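Local atomic coordinates of proline iminopeptidase-related protein (Thermus thermophilus, PDB entry 2YYS), a protein that is of unknown function but has the alpha/beta hydrolase fold of the peptidase S33 family and may act as a peptidase. Residues A[12-18]-A[61-67]; A[26-32]-A[54-60]; A[167-173]-A[228-232]; A[220-224]-A[239-245]. All coordinates share one frame; numbering follows the deposited sequence.

Contact 1 (A[12-18]-A[61-67]); sequences EAELYVE and RGSGRSL
Ser-66 OG accepts the backbone N-H of Tyr-16 at 2.9 Å in a nearly straight bond (167°) and is also hydrogen-bonded to the main-chain O of Asp-59. This doubly held hydroxyl ties strand 14-18, in the antiparallel margin of the alpha/beta hydrolase sheet, to the loop that follows strand 54-58. A type II' turn from Ser-63 to Ser-66 folds that loop back toward the strand. One residue further on, Leu-67 N donates to Glu-14 O at 3.2 Å, and a water links the same carbonyl to Gly-62 N and Leu-67 O.

Arg-65 lies across one face of the Tyr-16 ring. Its CD makes a CH-pi contact, 4.0 Å from the ring centroid, while CE2 of Tyr-16 sits 3.3 Å above the centre of the guanidinium, whose plane is inclined 28° to the ring. A bend at chi3 (-73°) takes NH1 on to a salt bridge with Glu-18 OE2, and NE pairs with Asp-59, so two carboxylates fix the flat group.

At the other end Arg-61, whose NE pairs with Asp-84, reaches Glu-12: NH1 and NH2 both bind the single oxygen OE1, each at 3.2 Å and with OE1 close to the guanidinium plane.

Contact 2 (A[26-32]-A[54-60]); sequences PALFVLH and RVVYFDQ
The imidazole of His-32 and the side-chain amide of Gln-60 are stacked almost parallel, 5° apart, with Gln-60 NE2 3.3 Å above the ring centre. At the ring's edge lie Phe-58 O, which receives a weak bond from His-32 ND1, and the backbone of Asp-59 and Gln-60. With chi1 at 70°, CG of His-32 lies between its own backbone N and carbonyl carbon, which turns the ring toward segment 54-60. Gln-60 NE2 donates to His-32 O at 3.0 Å, holding the amide in the stack.

A water over the centre of one face of the Phe-58 ring makes four hydrogen bonds, to Val-30 O, His-32 N, Phe-58 O and Gln-60 NE2; it fills in where the two strands part. Phe-29 turns one face to Val-56, whose CB lies 4.0 Å from the centroid in a CH-pi contact, and its edge to Phe-58 CE2. On the other side of the sheet Val-30 CG2 packs on Val-55 CG1 and Tyr-57 CD1, at 3.7 Å from each.

Backbone hydrogen bonds join the two parallel strands, among them Val-56 N to Leu-28 O at 2.9 Å. Strands 27-31 and 54-58, connected through helix 40-46, form a beta-alpha-beta unit typical of the alpha/beta hydrolase core.

Contact 3 (A[167-173]-A[228-232]); sequences FDRLMFP and RDGTS
Gly-230 N donates to Leu-170 O at 2.8 Å, fastening the loop after strand 221-226 to the last turn of helix 163-171. The approach is close: the CA atoms of these two residues are 4.2 Å apart. Beside this bond the methyl CG2 of Thr-231 rests against both Leu-170 CB and Met-171 CG, 3.7 Å from each, and faces the edge of the Phe-167 ring. Leu-170 also spreads both its terminal methyls over the backbone of Gly-230. Just past the helix, Pro-173 CB rests on one face of the Arg-228 guanidinium, 3.6 Å above its centre; NH1 of that arginine makes a salt bridge with Glu-252.

A second shell shapes the loop. Asp-229 OD1 accepts from Thr-231 N at 3.1 Å, an Asx turn, and from Thr-231 OG1 at 2.6 Å. With OG1 drawn to the carboxylate, chi1 of 71° places CG2 anti to the carbonyl carbon, toward the helix. OG1 is also bonded to Trp-128 NE1, and Asp-229 OD2 to His-255 ND1, a pairing consistent with the acid-histidine couple of alpha/beta hydrolases.

Farther out, helix 131-141 packs against the joint: Leu-138 meets Phe-167 and Leu-170, Ala-141 meets Leu-170 and Leu-134 meets Thr-231, while Phe-172 turns to Arg-178 of helix 175-187.

Contact 4 (A[220-224]-A[239-245]); sequences PLYVL and VASRLRA
Leu-221 starts its contact at CB, 4.1 Å from Ala-245 CB. From there chi1 of -150° puts CG roughly opposite the backbone N. The CD2 branch then reaches the helix, 3.7 Å from Leu-243 CD1 and close to CD2 as well. The two leucines cross at a slant, methyl against methyl. The main chain of Leu-221 takes part too, since its O is 3.3 Å from Ala-245 CB.

Two residues along the strand, Val-223 uses one branch for everything: CG2 meets Ala-240 CB at 4.2 Å and Val-239 CG1 at 4.3 Å, with Ala-245 CB slightly farther. Ala-245 can reach both strand residues because the helix ends in a Schellman motif. Arg-244 takes positive phi and Ala-245 N bonds to Ala-240 O at 2.9 Å, turning the chain back over the strand.

Strand 221-224 and helix 239-243 run nearly antiparallel, their axes 9.1 Å apart at closest approach, as the first strand and the helix of a beta-alpha-beta unit that strand 247-250 completes. Ile-247 of that strand touches Val-223 and Ala-240, Leu-124 of strand 119-125 touches Leu-243, and helix 262-274 packs on Tyr-222 and Leu-224 across the sheet.

In the fold
Contacts 1, 2 and 4 all reach one eight-stranded sheet, whereas contact 3 lies beyond it. Contacts 1 and 2, centres about 13 Å apart, touch directly, since strands 14-20 and 54-58 are neighbours in the sheet. Along the chain both segments of contact 2 fall between those of contact 1. Contacts 3 and 4 follow later, with alternating segments and centres about 21 Å apart; both draw on the chain from strand 221-226 to helix 236-243. Contact 4 lies about 20 Å from contact 2, centre to centre. Contacts 1 and 4 thus lie toward the two margins of the sheet, and contact 3 where the loop after strand 221-226 meets helix 163-171.

Contact 1 (A[12-18]-A[61-67])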
# COMPACT_ATOMS: atom_id res chain seq x y z
N GLU A 12 -16.32 13.86 -3.62
CA GLU A 12 -15.29 14.88 -3.57
C GLU A 12 -14.23 14.72 -4.67
O GLU A 12 -13.47 15.66 -4.93
CB GLU A 12 -14.58 14.87 -2.21
CG GLU A 12 -15.50 14.99 -1.00
CD GLU A 12 -14.79 15.52 0.24
OE1 GLU A 12 -13.93 14.80 0.81
OE2 GLU A 12 -15.07 16.67 0.64
N ALA A 13 -14.19 13.56 -5.32
CA ALA A 13 -13.12 13.23 -6.28
C ALA A 13 -13.61 12.32 -7.39
O ALA A 13 -14.63 11.67 -7.25
CB ALA A 13 -11.97 12.55 -5.54
N GLU A 14 -12.85 12.25 -8.49
CA GLU A 14 -13.05 11.23 -9.52
C GLU A 14 -11.81 10.38 -9.58
O GLU A 14 -10.70 10.89 -9.78
CB GLU A 14 -13.34 11.84 -10.90
CG GLU A 14 -14.68 12.56 -10.94
CD GLU A 14 -15.25 12.73 -12.34
OE1 GLU A 14 -15.19 11.81 -13.16
OE2 GLU A 14 -15.80 13.82 -12.59
N LEU A 15 -12.01 9.08 -9.41
CA LEU A 15 -10.93 8.12 -9.33
C LEU A 15 -10.72 7.38 -10.65
O LEU A 15 -11.68 6.95 -11.29
CB LEU A 15 -11.21 7.11 -8.22
CG LEU A 15 -11.56 7.67 -6.84
CD1 LEU A 15 -11.86 6.55 -5.87
CD2 LEU A 15 -10.47 8.54 -6.28
N TYR A 16 -9.46 7.24 -11.05
CA TYR A 16 -9.08 6.32 -12.11
C TYR A 16 -9.24 4.89 -11.59
O TYR A 16 -8.61 4.51 -10.61
CB TYR A 16 -7.65 6.59 -12.58
CG TYR A 16 -7.22 5.60 -13.61
CD1 TYR A 16 -7.51 5.77 -14.96
CD2 TYR A 16 -6.52 4.46 -13.22
CE1 TYR A 16 -7.11 4.83 -15.90
CE2 TYR A 16 -6.13 3.52 -14.13
CZ TYR A 16 -6.42 3.70 -15.48
OH TYR A 16 -6.03 2.71 -16.37
N VAL A 17 -10.07 4.10 -12.27
CA VAL A 17 -10.42 2.76 -11.83
C VAL A 17 -10.20 1.77 -12.96
O VAL A 17 -10.57 2.04 -14.10
CB VAL A 17 -11.91 2.72 -11.37
CG1 VAL A 17 -12.33 1.31 -11.03
CG2 VAL A 17 -12.12 3.63 -10.16
N GLU A 18 -9.59 0.64 -12.63
CA GLU A 18 -9.50 -0.52 -13.51
C GLU A 18 -10.18 -1.68 -12.80
O GLU A 18 -9.65 -2.24 -11.83
CB GLU A 18 -8.05 -0.87 -13.85
CG GLU A 18 -7.24 0.31 -14.38
CD GLU A 18 -5.77 -0.01 -14.60
OE1 GLU A 18 -5.27 -0.98 -14.00
OE2 GLU A 18 -5.10 0.72 -15.37
N ARG A 61 -7.53 9.51 -4.53
CA ARG A 61 -8.02 10.82 -4.87
C ARG A 61 -6.85 11.75 -5.16
O ARG A 61 -5.86 11.77 -4.42
CB ARG A 61 -8.90 11.38 -3.75
CG ARG A 61 -8.21 11.53 -2.39
CD ARG A 61 -8.95 12.42 -1.43
NE ARG A 61 -10.35 12.06 -1.35
CZ ARG A 61 -11.32 12.84 -0.86
NH1 ARG A 61 -12.57 12.39 -0.83
NH2 ARG A 61 -11.05 14.04 -0.38
N GLY A 62 -6.94 12.45 -6.28
CA GLY A 62 -5.93 13.41 -6.69
C GLY A 62 -4.59 12.83 -7.11
O GLY A 62 -3.71 13.57 -7.53
N SER A 63 -4.45 11.51 -7.04
CA SER A 63 -3.16 10.86 -7.20
C SER A 63 -3.05 10.13 -8.53
O SER A 63 -4.03 9.57 -9.03
CB SER A 63 -2.93 9.86 -6.06
OG SER A 63 -3.29 10.41 -4.80
N GLY A 64 -1.83 10.11 -9.07
CA GLY A 64 -1.54 9.35 -10.27
C GLY A 64 -2.46 9.77 -11.40
O GLY A 64 -2.51 10.95 -11.73
N ARG A 65 -3.22 8.82 -11.92
CA ARG A 65 -4.06 9.02 -13.09
C ARG A 65 -5.43 9.57 -12.76
O ARG A 65 -6.21 9.86 -13.66
CB ARG A 65 -4.22 7.71 -13.86
CG ARG A 65 -2.90 7.17 -14.37
CD ARG A 65 -2.95 5.70 -14.74
NE ARG A 65 -2.99 4.87 -13.55
CZ ARG A 65 -2.89 3.55 -13.54
NH1 ARG A 65 -2.72 2.88 -14.67
NH2 ARG A 65 -2.97 2.89 -12.39
N SER A 66 -5.73 9.71 -11.47
CA SER A 66 -6.99 10.29 -11.02
C SER A 66 -7.03 11.80 -11.21
O SER A 66 -6.00 12.47 -11.28
CB SER A 66 -7.26 9.96 -9.55
OG SER A 66 -7.45 8.57 -9.40
N LEU A 67 -8.25 12.31 -11.24
CA LEU A 67 -8.50 13.70 -11.58
C LEU A 67 -7.96 14.65 -10.50
O LEU A 67 -8.16 14.45 -9.28
CB LEU A 67 -10.00 13.90 -11.82
CG LEU A 67 -10.48 15.24 -12.39
CD1 LEU A 67 -9.78 15.58 -13.70
CD2 LEU A 67 -11.99 15.22 -12.60
O HOH W 1 -9.42 12.48 -8.05
O HOH W 2 -11.45 14.78 -8.80
O HOH W 3 -3.28 -0.01 -12.39
O HOH W 4 -2.65 -0.18 -15.80

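Contact 2 (A[26-32]-A[54-60])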
# COMPACT_ATOMS: atom_id res chain seq x y z
N PRO A 26 -15.41 -13.09 -6.59
CA PRO A 26 -15.08 -12.51 -5.29
C PRO A 26 -14.21 -11.27 -5.47
O PRO A 26 -13.29 -11.32 -6.25
CB PRO A 26 -14.31 -13.62 -4.57
CG PRO A 26 -13.85 -14.54 -5.64
CD PRO A 26 -14.82 -14.43 -6.77
N ALA A 27 -14.52 -10.19 -4.76
CA ALA A 27 -13.96 -8.89 -5.05
C ALA A 27 -12.79 -8.53 -4.13
O ALA A 27 -12.84 -8.80 -2.93
CB ALA A 27 -15.03 -7.85 -4.94
N LEU A 28 -11.75 -7.94 -4.72
CA LEU A 28 -10.61 -7.37 -4.00
C LEU A 28 -10.38 -5.95 -4.45
O LEU A 28 -10.38 -5.69 -5.65
CB LEU A 28 -9.33 -8.16 -4.29
CG LEU A 28 -9.40 -9.62 -3.88
CD1 LEU A 28 -8.23 -10.39 -4.43
CD2 LEU A 28 -9.44 -9.72 -2.36
N PHE A 29 -10.19 -5.05 -3.49
CA PHE A 29 -9.81 -3.68 -3.76
C PHE A 29 -8.33 -3.49 -3.45
O PHE A 29 -7.83 -3.99 -2.43
CB PHE A 29 -10.68 -2.72 -2.95
CG PHE A 29 -12.05 -2.54 -3.53
CD1 PHE A 29 -12.42 -1.35 -4.11
CD2 PHE A 29 -12.94 -3.59 -3.55
CE1 PHE A 29 -13.68 -1.19 -4.67
CE2 PHE A 29 -14.20 -3.44 -4.11
CZ PHE A 29 -14.56 -2.25 -4.68
N VAL A 30 -7.63 -2.79 -4.33
CA VAL A 30 -6.18 -2.62 -4.21
C VAL A 30 -5.89 -1.22 -3.72
O VAL A 30 -6.36 -0.24 -4.30
CB VAL A 30 -5.47 -2.90 -5.53
CG1 VAL A 30 -3.95 -2.73 -5.41
CG2 VAL A 30 -5.79 -4.30 -5.97
N LEU A 31 -5.13 -1.13 -2.63
CA LEU A 31 -4.76 0.14 -2.03
C LEU A 31 -3.25 0.37 -2.19
O LEU A 31 -2.43 -0.23 -1.47
CB LEU A 31 -5.19 0.15 -0.55
CG LEU A 31 -6.70 0.26 -0.34
CD1 LEU A 31 -7.09 -0.10 1.09
CD2 LEU A 31 -7.19 1.66 -0.68
N HIS A 32 -2.87 1.22 -3.14
CA HIS A 32 -1.46 1.55 -3.35
C HIS A 32 -0.92 2.44 -2.22
O HIS A 32 -1.67 2.96 -1.38
CB HIS A 32 -1.24 2.25 -4.70
CG HIS A 32 -1.80 3.63 -4.73
ND1 HIS A 32 -2.97 3.94 -5.40
CD2 HIS A 32 -1.38 4.77 -4.14
CE1 HIS A 32 -3.23 5.22 -5.22
NE2 HIS A 32 -2.29 5.75 -4.47
N ARG A 54 -12.53 -10.60 -8.96
CA ARG A 54 -12.81 -9.28 -9.48
C ARG A 54 -11.91 -8.32 -8.73
O ARG A 54 -12.06 -8.13 -7.52
CB ARG A 54 -14.27 -8.91 -9.25
CG ARG A 54 -14.65 -7.56 -9.80
CD ARG A 54 -16.08 -7.23 -9.57
NE ARG A 54 -16.44 -5.93 -10.10
CZ ARG A 54 -17.63 -5.38 -9.96
NH1 ARG A 54 -18.59 -6.02 -9.30
NH2 ARG A 54 -17.87 -4.20 -10.48
N VAL A 55 -10.96 -7.72 -9.44
CA VAL A 55 -9.98 -6.86 -8.82
C VAL A 55 -10.19 -5.42 -9.27
O VAL A 55 -10.19 -5.10 -10.47
CB VAL A 55 -8.55 -7.30 -9.17
CG1 VAL A 55 -7.56 -6.55 -8.31
CG2 VAL A 55 -8.39 -8.78 -8.98
N VAL A 56 -10.33 -4.54 -8.29
CA VAL A 56 -10.52 -3.13 -8.55
C VAL A 56 -9.22 -2.41 -8.20
O VAL A 56 -8.92 -2.15 -7.01
CB VAL A 56 -11.71 -2.59 -7.71
CG1 VAL A 56 -11.96 -1.13 -8.02
CG2 VAL A 56 -12.94 -3.41 -8.00
N TYR A 57 -8.40 -2.18 -9.22
CA TYR A 57 -7.22 -1.35 -9.08
C TYR A 57 -7.69 0.08 -9.24
O TYR A 57 -8.46 0.39 -10.13
CB TYR A 57 -6.14 -1.67 -10.13
CG TYR A 57 -5.76 -3.13 -10.22
CD1 TYR A 57 -4.74 -3.66 -9.44
CD2 TYR A 57 -6.40 -3.99 -11.11
CE1 TYR A 57 -4.38 -5.00 -9.54
CE2 TYR A 57 -6.05 -5.32 -11.21
CZ TYR A 57 -5.04 -5.83 -10.43
OH TYR A 57 -4.70 -7.17 -10.53
N PHE A 58 -7.26 0.96 -8.34
CA PHE A 58 -7.57 2.36 -8.50
C PHE A 58 -6.47 3.25 -7.97
O PHE A 58 -5.68 2.85 -7.11
CB PHE A 58 -8.94 2.72 -7.90
CG PHE A 58 -9.00 2.68 -6.40
CD1 PHE A 58 -8.99 3.86 -5.68
CD2 PHE A 58 -9.16 1.48 -5.72
CE1 PHE A 58 -9.08 3.84 -4.30
CE2 PHE A 58 -9.25 1.46 -4.33
CZ PHE A 58 -9.22 2.63 -3.62
N ASP A 59 -6.41 4.45 -8.54
CA ASP A 59 -5.55 5.48 -8.04
C ASP A 59 -6.38 6.35 -7.11
O ASP A 59 -7.49 6.75 -7.44
CB ASP A 59 -4.98 6.33 -9.17
CG ASP A 59 -4.00 5.59 -10.05
OD1 ASP A 59 -3.78 4.37 -9.83
OD2 ASP A 59 -3.42 6.16 -10.99
N GLN A 60 -5.80 6.66 -5.96
CA GLN A 60 -6.48 7.38 -4.90
C GLN A 60 -6.71 8.83 -5.32
O GLN A 60 -6.19 9.31 -6.35
CB GLN A 60 -5.69 7.27 -3.59
CG GLN A 60 -5.82 5.87 -2.95
CD GLN A 60 -4.57 5.44 -2.18
OE1 GLN A 60 -3.90 6.26 -1.57
NE2 GLN A 60 -4.27 4.13 -2.20
O HOH W 5 -5.41 2.41 -4.33
O HOH W 6 -1.55 5.72 -0.21

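Contact 3 (A[167-173]-A[228-232])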
# COMPACT_ATOMS: atom_id res chain seq x y z
N PHE A 167 15.37 6.62 -0.28
CA PHE A 167 14.31 5.62 -0.43
C PHE A 167 14.77 4.46 -1.32
O PHE A 167 14.42 3.33 -1.07
CB PHE A 167 13.01 6.25 -0.95
CG PHE A 167 12.14 6.86 0.13
CD1 PHE A 167 11.47 6.06 1.05
CD2 PHE A 167 12.01 8.24 0.24
CE1 PHE A 167 10.68 6.63 2.05
CE2 PHE A 167 11.23 8.81 1.23
CZ PHE A 167 10.56 8.01 2.13
N ASP A 168 15.59 4.75 -2.34
CA ASP A 168 16.08 3.71 -3.25
C ASP A 168 16.93 2.68 -2.48
O ASP A 168 16.83 1.47 -2.71
CB ASP A 168 16.94 4.30 -4.39
CG ASP A 168 16.11 4.86 -5.57
OD1 ASP A 168 14.86 4.76 -5.59
OD2 ASP A 168 16.67 5.43 -6.54
N ARG A 169 17.75 3.18 -1.56
CA ARG A 169 18.59 2.32 -0.73
C ARG A 169 17.76 1.41 0.18
O ARG A 169 18.03 0.21 0.30
CB ARG A 169 19.54 3.18 0.11
CG ARG A 169 20.88 2.56 0.36
CD ARG A 169 21.90 3.53 1.00
NE ARG A 169 22.18 4.61 0.07
CZ ARG A 169 22.33 5.89 0.38
NH1 ARG A 169 22.27 6.33 1.64
NH2 ARG A 169 22.57 6.74 -0.60
N LEU A 170 16.76 1.99 0.82
CA LEU A 170 15.85 1.24 1.67
C LEU A 170 15.02 0.23 0.87
O LEU A 170 14.83 -0.91 1.29
CB LEU A 170 14.92 2.19 2.44
CG LEU A 170 15.61 3.19 3.36
CD1 LEU A 170 14.56 3.99 4.12
CD2 LEU A 170 16.55 2.50 4.35
N MET A 171 14.58 0.64 -0.31
CA MET A 171 13.63 -0.16 -1.10
C MET A 171 14.22 -1.27 -1.98
O MET A 171 13.57 -2.29 -2.22
CB MET A 171 12.80 0.76 -1.99
CG MET A 171 11.77 1.59 -1.24
SD MET A 171 10.78 2.53 -2.38
CE MET A 171 9.57 3.23 -1.31
N PHE A 172 15.44 -1.06 -2.48
CA PHE A 172 16.00 -1.90 -3.54
C PHE A 172 17.34 -2.51 -3.13
O PHE A 172 18.37 -1.83 -3.14
CB PHE A 172 16.18 -1.09 -4.84
CG PHE A 172 14.89 -0.57 -5.40
CD1 PHE A 172 13.94 -1.44 -5.91
CD2 PHE A 172 14.61 0.79 -5.39
CE1 PHE A 172 12.75 -0.96 -6.43
CE2 PHE A 172 13.41 1.27 -5.89
CZ PHE A 172 12.48 0.40 -6.41
N PRO A 173 17.34 -3.78 -2.74
CA PRO A 173 18.59 -4.47 -2.39
C PRO A 173 19.57 -4.63 -3.57
O PRO A 173 20.77 -4.68 -3.31
CB PRO A 173 18.13 -5.85 -1.91
CG PRO A 173 16.74 -6.03 -2.50
CD PRO A 173 16.16 -4.65 -2.57
N ARG A 228 14.78 -7.37 3.19
CA ARG A 228 15.63 -6.21 2.90
C ARG A 228 14.87 -4.94 2.50
O ARG A 228 15.44 -4.02 1.92
CB ARG A 228 16.66 -6.61 1.85
CG ARG A 228 17.60 -7.71 2.39
CD ARG A 228 18.76 -8.10 1.49
NE ARG A 228 19.69 -7.00 1.24
CZ ARG A 228 20.74 -7.07 0.42
NH1 ARG A 228 21.02 -8.20 -0.23
NH2 ARG A 228 21.52 -6.00 0.24
N ASP A 229 13.59 -4.90 2.83
CA ASP A 229 12.78 -3.69 2.65
C ASP A 229 13.00 -2.82 3.88
O ASP A 229 12.36 -3.01 4.92
CB ASP A 229 11.31 -4.08 2.50
CG ASP A 229 10.40 -2.89 2.25
OD1 ASP A 229 10.88 -1.74 2.23
OD2 ASP A 229 9.18 -3.03 2.08
N GLY A 230 13.95 -1.89 3.78
CA GLY A 230 14.24 -0.97 4.85
C GLY A 230 13.16 0.06 5.16
O GLY A 230 13.32 0.81 6.12
N THR A 231 12.08 0.11 4.37
CA THR A 231 10.92 0.95 4.67
C THR A 231 9.83 0.25 5.48
O THR A 231 8.88 0.90 5.92
CB THR A 231 10.25 1.50 3.39
OG1 THR A 231 9.58 0.46 2.68
CG2 THR A 231 11.26 2.07 2.43
N SER A 232 9.95 -1.06 5.68
CA SER A 232 8.91 -1.86 6.32
C SER A 232 9.42 -2.87 7.35
O SER A 232 8.80 -3.05 8.38
CB SER A 232 8.11 -2.63 5.26
OG SER A 232 6.97 -3.27 5.82
O HOH W 7 17.20 -2.72 0.21

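Contact 4 (A[220-224]-A[239-245])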
# COMPACT_ATOMS: atom_id res chain seq x y z
N PRO A 220 -9.48 -12.83 8.43
CA PRO A 220 -8.19 -13.24 7.86
C PRO A 220 -7.34 -12.06 7.38
O PRO A 220 -7.79 -11.25 6.58
CB PRO A 220 -8.58 -14.14 6.69
CG PRO A 220 -10.03 -14.06 6.54
CD PRO A 220 -10.62 -13.42 7.72
N LEU A 221 -6.11 -12.02 7.87
CA LEU A 221 -5.16 -10.94 7.62
C LEU A 221 -3.78 -11.59 7.47
O LEU A 221 -3.42 -12.46 8.27
CB LEU A 221 -5.20 -9.98 8.81
CG LEU A 221 -4.91 -8.49 8.67
CD1 LEU A 221 -5.70 -7.86 7.59
CD2 LEU A 221 -5.26 -7.79 9.98
N TYR A 222 -3.02 -11.18 6.47
CA TYR A 222 -1.69 -11.72 6.21
C TYR A 222 -0.73 -10.57 5.96
O TYR A 222 -1.09 -9.58 5.33
CB TYR A 222 -1.71 -12.61 4.96
CG TYR A 222 -1.39 -14.07 5.19
CD1 TYR A 222 -2.30 -14.90 5.85
CD2 TYR A 222 -0.18 -14.63 4.73
CE1 TYR A 222 -2.02 -16.25 6.05
CE2 TYR A 222 0.11 -16.00 4.94
CZ TYR A 222 -0.82 -16.80 5.60
OH TYR A 222 -0.58 -18.15 5.82
N VAL A 223 0.50 -10.73 6.43
CA VAL A 223 1.56 -9.77 6.18
C VAL A 223 2.65 -10.47 5.37
O VAL A 223 3.14 -11.52 5.75
CB VAL A 223 2.15 -9.23 7.49
CG1 VAL A 223 3.31 -8.30 7.20
CG2 VAL A 223 1.08 -8.50 8.32
N LEU A 224 2.99 -9.86 4.24
CA LEU A 224 4.09 -10.29 3.38
C LEU A 224 5.04 -9.13 3.24
O LEU A 224 4.62 -8.02 2.92
CB LEU A 224 3.59 -10.63 1.97
CG LEU A 224 3.11 -12.03 1.64
CD1 LEU A 224 1.95 -12.42 2.50
CD2 LEU A 224 2.72 -12.10 0.16
N VAL A 239 3.70 -5.24 13.47
CA VAL A 239 2.38 -5.21 12.85
C VAL A 239 1.73 -6.57 12.93
O VAL A 239 0.58 -6.70 13.35
CB VAL A 239 2.45 -4.76 11.36
CG1 VAL A 239 1.11 -4.90 10.68
CG2 VAL A 239 2.93 -3.33 11.27
N ALA A 240 2.47 -7.59 12.53
CA ALA A 240 1.92 -8.93 12.48
C ALA A 240 1.59 -9.44 13.88
O ALA A 240 0.57 -10.08 14.09
CB ALA A 240 2.89 -9.87 11.82
N SER A 241 2.44 -9.15 14.85
CA SER A 241 2.25 -9.70 16.19
C SER A 241 1.06 -9.02 16.91
O SER A 241 0.27 -9.68 17.57
CB SER A 241 3.56 -9.68 16.99
OG SER A 241 3.59 -8.61 17.89
N ARG A 242 0.89 -7.72 16.71
CA ARG A 242 -0.25 -7.00 17.30
C ARG A 242 -1.59 -7.39 16.66
O ARG A 242 -2.61 -7.49 17.36
CB ARG A 242 -0.00 -5.49 17.24
CG ARG A 242 1.14 -5.05 18.13
CD ARG A 242 1.83 -3.78 17.70
NE ARG A 242 2.96 -3.53 18.59
CZ ARG A 242 2.87 -3.01 19.81
NH1 ARG A 242 1.70 -2.61 20.30
NH2 ARG A 242 3.96 -2.85 20.54
N LEU A 243 -1.58 -7.64 15.35
CA LEU A 243 -2.77 -8.05 14.61
C LEU A 243 -3.04 -9.55 14.75
O LEU A 243 -4.14 -10.02 14.43
CB LEU A 243 -2.62 -7.71 13.12
CG LEU A 243 -2.55 -6.24 12.75
CD1 LEU A 243 -2.19 -6.09 11.28
CD2 LEU A 243 -3.89 -5.56 13.03
N ARG A 244 -2.04 -10.28 15.24
CA ARG A 244 -2.03 -11.73 15.29
C ARG A 244 -2.25 -12.30 13.90
O ARG A 244 -3.05 -13.18 13.70
CB ARG A 244 -3.04 -12.28 16.31
CG ARG A 244 -2.63 -11.95 17.74
CD ARG A 244 -3.55 -12.47 18.83
NE ARG A 244 -3.13 -11.93 20.11
CZ ARG A 244 -3.70 -12.17 21.28
NH1 ARG A 244 -3.19 -11.62 22.37
NH2 ARG A 244 -4.78 -12.93 21.37
N ALA A 245 -1.51 -11.75 12.94
CA ALA A 245 -1.55 -12.18 11.56
C ALA A 245 -0.29 -12.96 11.22
O ALA A 245 0.80 -12.58 11.62
CB ALA A 245 -1.64 -10.96 10.67